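Local coordinates for sister chromatid cohesion protein (Chaetomium thermophilum, PDB 5T8V) that probably loads cohesin onto chromatin, here as the C-terminal, HEAT-repeat fragment of the loader Scc2, at residues K1127-I1132 and V1145-S1150; T1162-I1167 and I1204-A1209. All blocks are in the same frame, centred on the assembly; numbering follows the deposited sequence.

Contact 1 of 2, residues K1127-I1132 and V1145-S1150; sequences KDITRI and VEVLAS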
# COMPACT_ATOMS: atom_id res chain seq x y z
N LYS A 1127 -7.58 -17.37 51.98
CA LYS A 1127 -8.74 -16.48 52.03
C LYS A 1127 -8.31 -15.02 52.04
O LYS A 1127 -8.88 -14.20 51.31
CB LYS A 1127 -9.58 -16.80 53.27
CG LYS A 1127 -10.16 -18.21 53.28
CD LYS A 1127 -10.94 -18.48 54.55
CE LYS A 1127 -11.56 -19.87 54.55
NZ LYS A 1127 -12.32 -20.15 55.80
N ASP A 1128 -7.30 -14.68 52.84
CA ASP A 1128 -6.87 -13.29 52.94
C ASP A 1128 -6.25 -12.81 51.64
O ASP A 1128 -6.59 -11.72 51.14
CB ASP A 1128 -5.87 -13.14 54.09
CG ASP A 1128 -6.45 -13.59 55.42
OD1 ASP A 1128 -7.09 -12.76 56.09
OD2 ASP A 1128 -6.26 -14.76 55.79
N ILE A 1129 -5.35 -13.60 51.05
CA ILE A 1129 -4.71 -13.18 49.81
C ILE A 1129 -5.76 -13.00 48.72
O ILE A 1129 -5.70 -12.06 47.92
CB ILE A 1129 -3.61 -14.16 49.39
CG1 ILE A 1129 -2.67 -14.49 50.55
CG2 ILE A 1129 -2.78 -13.55 48.27
CD1 ILE A 1129 -1.77 -15.68 50.28
N THR A 1130 -6.74 -13.91 48.67
CA THR A 1130 -7.86 -13.75 47.74
C THR A 1130 -8.57 -12.43 47.98
O THR A 1130 -8.82 -11.67 47.04
CB THR A 1130 -8.83 -14.92 47.89
OG1 THR A 1130 -8.16 -16.15 47.56
CG2 THR A 1130 -10.04 -14.75 46.97
N ARG A 1131 -8.92 -12.14 49.24
CA ARG A 1131 -9.58 -10.88 49.56
C ARG A 1131 -8.80 -9.69 49.00
O ARG A 1131 -9.37 -8.82 48.33
CB ARG A 1131 -9.76 -10.74 51.07
CG ARG A 1131 -10.42 -9.44 51.50
CD ARG A 1131 -10.42 -9.27 53.01
NE ARG A 1131 -9.07 -9.34 53.56
CZ ARG A 1131 -8.16 -8.37 53.47
NH1 ARG A 1131 -8.45 -7.24 52.83
NH2 ARG A 1131 -6.96 -8.53 54.01
N ILE A 1132 -7.50 -9.64 49.28
CA ILE A 1132 -6.69 -8.53 48.79
C ILE A 1132 -6.71 -8.49 47.27
O ILE A 1132 -6.72 -7.41 46.66
CB ILE A 1132 -5.25 -8.64 49.33
CG1 ILE A 1132 -5.25 -8.48 50.86
CG2 ILE A 1132 -4.35 -7.57 48.70
CD1 ILE A 1132 -3.91 -8.78 51.51
N VAL A 1145 -2.76 -11.10 43.43
CA VAL A 1145 -3.00 -12.05 42.35
C VAL A 1145 -1.70 -12.61 41.82
O VAL A 1145 -1.69 -13.71 41.24
CB VAL A 1145 -3.81 -11.39 41.21
CG1 VAL A 1145 -3.06 -10.23 40.63
CG2 VAL A 1145 -4.13 -12.41 40.11
N GLU A 1146 -0.59 -11.89 41.97
CA GLU A 1146 0.70 -12.42 41.56
C GLU A 1146 1.14 -13.55 42.48
O GLU A 1146 1.88 -14.44 42.06
CB GLU A 1146 1.74 -11.31 41.53
CG GLU A 1146 3.01 -11.66 40.78
CD GLU A 1146 3.93 -10.47 40.60
OE1 GLU A 1146 3.54 -9.35 41.00
OE2 GLU A 1146 5.04 -10.65 40.06
N VAL A 1147 0.69 -13.52 43.74
CA VAL A 1147 0.92 -14.65 44.63
C VAL A 1147 -0.02 -15.80 44.30
O VAL A 1147 0.39 -16.97 44.24
CB VAL A 1147 0.78 -14.20 46.10
CG1 VAL A 1147 0.75 -15.40 47.05
CG2 VAL A 1147 1.92 -13.27 46.47
N LEU A 1148 -1.31 -15.50 44.08
CA LEU A 1148 -2.27 -16.57 43.79
C LEU A 1148 -1.93 -17.28 42.49
O LEU A 1148 -2.14 -18.50 42.37
CB LEU A 1148 -3.69 -16.01 43.73
CG LEU A 1148 -4.51 -16.28 44.99
CD1 LEU A 1148 -3.84 -15.63 46.17
CD2 LEU A 1148 -5.93 -15.75 44.83
N ALA A 1149 -1.44 -16.55 41.49
CA ALA A 1149 -1.06 -17.18 40.24
C ALA A 1149 0.01 -18.23 40.47
O ALA A 1149 -0.05 -19.33 39.90
CB ALA A 1149 -0.57 -16.13 39.24
N SER A 1150 1.00 -17.93 41.31
CA SER A 1150 2.01 -18.92 41.66
C SER A 1150 1.39 -20.09 42.41
O SER A 1150 1.61 -21.25 42.07
CB SER A 1150 3.12 -18.26 42.49
OG SER A 1150 4.10 -19.20 42.88

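Contact 2 of 2, residues T1162-I1167 and I1204-A1209; sequences TGVTFI and IQSIFA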
# COMPACT_ATOMS: atom_id res chain seq x y z
N THR A 1162 -10.14 -21.74 43.26
CA THR A 1162 -9.33 -20.75 42.55
C THR A 1162 -9.98 -20.30 41.24
O THR A 1162 -9.85 -19.13 40.86
CB THR A 1162 -7.94 -21.34 42.27
OG1 THR A 1162 -7.28 -21.61 43.52
CG2 THR A 1162 -7.09 -20.40 41.46
N GLY A 1163 -10.67 -21.21 40.56
CA GLY A 1163 -11.21 -20.93 39.24
C GLY A 1163 -11.99 -19.63 39.13
O GLY A 1163 -11.63 -18.74 38.36
N VAL A 1164 -13.08 -19.53 39.90
CA VAL A 1164 -13.97 -18.37 39.78
C VAL A 1164 -13.21 -17.08 40.01
O VAL A 1164 -13.50 -16.05 39.38
CB VAL A 1164 -15.16 -18.52 40.75
CG1 VAL A 1164 -15.98 -17.23 40.80
CG2 VAL A 1164 -16.04 -19.69 40.34
N THR A 1165 -12.23 -17.10 40.90
CA THR A 1165 -11.49 -15.88 41.20
C THR A 1165 -10.73 -15.39 39.97
O THR A 1165 -10.78 -14.20 39.63
CB THR A 1165 -10.53 -16.11 42.37
OG1 THR A 1165 -11.29 -16.38 43.56
CG2 THR A 1165 -9.65 -14.87 42.62
N PHE A 1166 -10.00 -16.29 39.30
CA PHE A 1166 -9.24 -15.87 38.13
C PHE A 1166 -10.15 -15.55 36.95
O PHE A 1166 -9.89 -14.61 36.20
CB PHE A 1166 -8.23 -16.96 37.74
CG PHE A 1166 -6.97 -16.93 38.56
CD1 PHE A 1166 -6.10 -15.86 38.49
CD2 PHE A 1166 -6.66 -17.99 39.40
CE1 PHE A 1166 -4.94 -15.84 39.25
CE2 PHE A 1166 -5.50 -17.97 40.15
CZ PHE A 1166 -4.64 -16.89 40.08
N ILE A 1167 -11.22 -16.33 36.77
CA ILE A 1167 -12.21 -15.99 35.76
C ILE A 1167 -12.74 -14.58 35.99
O ILE A 1167 -13.00 -13.83 35.04
CB ILE A 1167 -13.36 -17.03 35.76
CG1 ILE A 1167 -12.82 -18.42 35.41
CG2 ILE A 1167 -14.45 -16.62 34.78
CD1 ILE A 1167 -13.82 -19.54 35.58
N ILE A 1204 -20.39 -16.33 36.40
CA ILE A 1204 -21.08 -15.18 35.81
C ILE A 1204 -21.46 -14.19 36.90
O ILE A 1204 -21.14 -12.99 36.83
CB ILE A 1204 -22.31 -15.65 35.01
CG1 ILE A 1204 -21.87 -16.58 33.87
CG2 ILE A 1204 -23.07 -14.45 34.45
CD1 ILE A 1204 -23.00 -17.33 33.22
N GLN A 1205 -22.16 -14.67 37.94
CA GLN A 1205 -22.51 -13.81 39.06
C GLN A 1205 -21.27 -13.10 39.61
O GLN A 1205 -21.32 -11.91 39.94
CB GLN A 1205 -23.18 -14.63 40.16
CG GLN A 1205 -24.50 -15.26 39.74
CD GLN A 1205 -24.91 -16.42 40.63
OE1 GLN A 1205 -24.28 -16.67 41.67
NE2 GLN A 1205 -25.95 -17.14 40.24
N SER A 1206 -20.15 -13.82 39.71
CA SER A 1206 -18.93 -13.23 40.23
C SER A 1206 -18.43 -12.11 39.33
O SER A 1206 -18.05 -11.03 39.81
CB SER A 1206 -17.85 -14.30 40.39
OG SER A 1206 -16.64 -13.74 40.85
N ILE A 1207 -18.42 -12.34 38.02
CA ILE A 1207 -17.97 -11.30 37.10
C ILE A 1207 -18.85 -10.07 37.22
O ILE A 1207 -18.36 -8.93 37.21
CB ILE A 1207 -17.94 -11.84 35.65
CG1 ILE A 1207 -16.88 -12.94 35.52
CG2 ILE A 1207 -17.66 -10.71 34.66
CD1 ILE A 1207 -16.88 -13.65 34.19
N PHE A 1208 -20.17 -10.26 37.34
CA PHE A 1208 -21.06 -9.12 37.47
C PHE A 1208 -20.79 -8.35 38.76
O PHE A 1208 -20.64 -7.12 38.74
CB PHE A 1208 -22.52 -9.58 37.42
CG PHE A 1208 -23.50 -8.49 37.74
CD1 PHE A 1208 -23.66 -7.41 36.90
CD2 PHE A 1208 -24.27 -8.54 38.90
CE1 PHE A 1208 -24.55 -6.40 37.19
CE2 PHE A 1208 -25.17 -7.54 39.20
CZ PHE A 1208 -25.31 -6.47 38.34
N ALA A 1209 -20.72 -9.06 39.89
CA ALA A 1209 -20.45 -8.39 41.16
C ALA A 1209 -19.12 -7.65 41.11
O ALA A 1209 -18.98 -6.56 41.68
CB ALA A 1209 -20.45 -9.40 42.30

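Contact 1 of 2, residues K1127-I1132 and V1145-S1150
Ile1129 and Leu1148 lie alongside each other, pointing opposite ways, where helix 1115-1133 meets helix 1139-1154. CD1 of Leu1148 is modelled against the CG2 branch of Ile1129 too closely for that detail to be trusted. The other branch makes a sounder contact. With chi1 at -49° the CG1-CD1 arm lies on the N side of the residue, where CD1 sits 4.1 Å from Val1147 CG1. These two side chains cross at about a right angle. The other methyl of Leu1148 turns to Thr1130, with CD2 3.5 Å from Thr1130 OG1. The hydroxyl makes no bond across the interface. It is hydrogen-bonded to the carbonyl O of Leu1126, one turn back in its own helix.

Behind this first shell, helix 1065-1086 touches both sides. Leu1072 meets Ile1129, and Leu1079 meets Val1147. Phe1166 of helix 1163-1169 packs on Leu1148.

The two short segments run at 131° to each other, and their axes come within 9.2 Å. The pair is closer to antiparallel than parallel but crosses at a wide angle. It belongs to an all-helical HEAT-repeat region. No hydrogen bond or charge pair spans the two segments. Their cohesion therefore rests on aliphatic packing, buried except at Thr1130, and the one polar group at the interface is satisfied within its own helix.

Contact 2 of 2, residues T1162-I1167 and I1204-A1209
Ile1167 and Ile1207 form the buried half of a small helix-to-helix contact in the all-helical, HEAT-repeat C-terminal part of Scc2. Short helix 1163-1169 meets helix 1200-1213 here, and most of the residues between the two segments are themselves helical. The isoleucine side chains cross at about a right angle. CG2 of Ile1167 meets CD1 of Ile1207 at 3.9 Å. In Ile1207 the CG1 arm lies anti to the carbonyl carbon and is extended (chi2 173°). This carries CD1 to Ile1167. The same CD1 also lies 4.0 Å from the carbonyl O of Ile1167, a packing contact that brings the arm against the helix backbone. Outside the two segments, His1185 of helix 1175-1191 touches Ile1167, and Leu1230 touches Ile1207.

Val1164 and Ser1206 make up the other half, which is partly exposed. Here one methyl of Val1164, CG1, does most of the touching. It stands opposite the backbone N of its own residue (chi1 171°) and faces the serine. Glu1199, in the loop before helix 1200-1213, also touches Val1164. The serine hydroxyl rests against this methyl but finds its polar partner outside the two segments, in Thr1168 OG1. The hydroxyl of Thr1168 is also hydrogen-bonded to the carbonyl O of Val1164. A hydroxyl pair thus ties the helices together beside the valine, although no hydrogen bond joins the two segments directly.

The CA atoms are 7.2 Å apart at Val1164 and Ser1206, and 7.5 Å at Ile1167 and Ile1207. Backbone spacing is thus similar in both halves, and burial and chemistry set them apart. On the more exposed side, Val1164 CG1 lies 3.5 Å from Ser1206 CB and 3.6 Å from Ser1206 OG.

How the contacts relate
Contact 1 is the more buried of the two: three of its four touching residues are buried, against two of four in contact 2. Their centres are 14 Å apart. Contact 1 comes first in the chain and is complete before the segments of contact 2 begin. No helix is shared, but helices 1139-1154 and 1163-1169 are consecutive and pack together. Phe1166 joins them: its CZ lies 3.5 Å from Ala1149 N, and its CE1 lies 3.6 Å from Val1145 CG2. Both contacts are largely aliphatic. The touching hydroxyl of contact 1, on Thr1130, bonds within its own helix; that of contact 2, on Ser1206, bonds to Thr1168 of the other helix.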